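Local coordinates for tRNA-splicing ligase RtcB (Thermus thermophilus, PDB 2EPG), which probably joins RNA ends by a GTP- and manganese-dependent ligation, linking a 3'-phosphate or 2',3'-cyclic phosphate terminus to a 5'-hydroxyl, at residues S53-Q56 and L57-A61. Sequence-based numbering, arbitrary orientation.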
loop_
_atom_site.group_PDB
_atom_site.type_symbol
_atom_site.label_atom_id
_atom_site.label_comp_id
_atom_site.label_asym_id
_atom_site.label_seq_id
_atom_site.Cartn_x
_atom_site.Cartn_y
_atom_site.Cartn_z
ATOM N N SER A 53 3.077 -5.131 -20.102
ATOM C CA SER A 53 2.639 -5.443 -18.752
ATOM C C SER A 53 1.633 -6.590 -18.747
ATOM O O SER A 53 1.578 -7.372 -17.799
ATOM C CB SER A 53 2.048 -4.192 -18.087
ATOM O OG SER A 53 0.929 -3.699 -18.802
ATOM N N LEU A 54 0.841 -6.702 -19.808
ATOM C CA LEU A 54 -0.136 -7.785 -19.885
ATOM C C LEU A 54 0.563 -9.130 -20.077
ATOM O O LEU A 54 0.123 -10.150 -19.538
ATOM C CB LEU A 54 -1.132 -7.547 -21.019
ATOM C CG LEU A 54 -2.044 -6.323 -20.909
ATOM C CD1 LEU A 54 -3.072 -6.376 -22.033
ATOM C CD2 LEU A 54 -2.744 -6.301 -19.564
ATOM N N GLN A 55 1.646 -9.133 -20.851
ATOM C CA GLN A 55 2.410 -10.360 -21.069
ATOM C C GLN A 55 2.923 -10.811 -19.702
ATOM O O GLN A 55 2.965 -12.005 -19.415
ATOM C CB GLN A 55 3.589 -10.114 -22.020
ATOM C CG GLN A 55 4.622 -11.261 -22.069
ATOM C CD GLN A 55 4.108 -12.532 -22.750
ATOM O OE1 GLN A 55 3.932 -12.570 -23.972
ATOM N NE2 GLN A 55 3.872 -13.576 -21.961
ATOM N N GLN A 56 3.325 -9.849 -18.869
ATOM C CA GLN A 56 3.794 -10.168 -17.524
ATOM C C GLN A 56 2.640 -10.763 -16.729
ATOM O O GLN A 56 2.831 -11.717 -15.975
ATOM C CB GLN A 56 4.297 -8.925 -16.788
ATOM C CG GLN A 56 5.598 -8.373 -17.288
ATOM C CD GLN A 56 6.211 -7.408 -16.309
ATOM O OE1 GLN A 56 5.535 -6.513 -15.798
ATOM N NE2 GLN A 56 7.501 -7.579 -16.036
ATOM N N LEU A 57 1.445 -10.190 -16.887
ATOM C CA LEU A 57 0.265 -10.703 -16.181
ATOM C C LEU A 57 0.016 -12.143 -16.641
ATOM O O LEU A 57 -0.335 -13.020 -15.841
ATOM C CB LEU A 57 -0.976 -9.842 -16.468
ATOM C CG LEU A 57 -2.271 -10.325 -15.787
ATOM C CD1 LEU A 57 -2.091 -10.240 -14.289
ATOM C CD2 LEU A 57 -3.480 -9.496 -16.232
HETATM N N MSE A 58 0.214 -12.393 -17.930
HETATM C CA MSE A 58 0.027 -13.744 -18.455
HETATM C C MSE A 58 1.059 -14.712 -17.870
HETATM O O MSE A 58 0.755 -15.876 -17.623
HETATM C CB MSE A 58 0.104 -13.733 -19.987
HETATM C CG MSE A 58 -1.140 -13.152 -20.641
HETATM SE SE MSE A 58 -0.867 -12.614 -22.498
HETATM C CE MSE A 58 -1.002 -14.367 -23.310
ATOM N N ASN A 59 2.275 -14.227 -17.638
ATOM C CA ASN A 59 3.333 -15.067 -17.065
ATOM C C ASN A 59 2.946 -15.465 -15.634
ATOM O O ASN A 59 3.156 -16.598 -15.209
ATOM C CB ASN A 59 4.661 -14.308 -17.037
ATOM C CG ASN A 59 5.189 -13.975 -18.427
ATOM O OD1 ASN A 59 6.032 -13.097 -18.570
ATOM N ND2 ASN A 59 4.717 -14.678 -19.438
ATOM N N VAL A 60 2.388 -14.516 -14.896
ATOM C CA VAL A 60 1.958 -14.763 -13.525
ATOM C C VAL A 60 1.003 -15.954 -13.530
ATOM O O VAL A 60 1.106 -16.841 -12.689
ATOM C CB VAL A 60 1.247 -13.517 -12.948
ATOM C CG1 VAL A 60 0.613 -13.845 -11.588
ATOM C CG2 VAL A 60 2.254 -12.368 -12.809
ATOM N N ALA A 61 0.097 -15.976 -14.504
ATOM C CA ALA A 61 -0.893 -17.042 -14.642
ATOM C C ALA A 61 -0.312 -18.429 -14.921
ATOM O O ALA A 61 -1.051 -19.416 -14.919
ATOM C CB ALA A 61 -1.901 -16.670 -15.742
#
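Leu57 N donates to Ser53 O at 3.0 Å, the first of four successive i to i+4 backbone bonds joining 53-56 to 57-61. Met58 N meets Leu54 O at 2.8 Å, Asn59 N reaches Gln55 O, and Val60 N reaches Gln56 O with an N-H...O angle of 156°. Nonpolar groups come close to two of these oxygens: selenomethionine Met58 brings CG to 3.4 Å from Leu54 O, and CG2 of Val60, the branch beside the Val60 backbone N, comes 3.3 Å from Gln56 O.

Among the polar side chains, Gln55 and Asn59 meet one turn apart. Gln55, with CG anti to the backbone N (chi1 167°) and a bend at chi2, brings its amide across that of Asn59 at a slant, the two planes 28° apart. Shortening Asn59 to an alanine would probably leave the Gln55 amide without this neighbour and freer to turn. Gln56 instead extends to the loop beyond strand 76-77, where its NE2 hydrogen-bonds Gly79 O; glutamine's length lets a buried amide reach a loop carbonyl.

Leu54, branched and nonpolar, suits packing on Phe36 and Ile76, as Leu57 does on Ala34, Ala70 and Ala72. The result is a largely buried alpha-helix, 52-60, packed on parallel-paired strands in the RtcB fold, away from the predicted GMP and manganese sites.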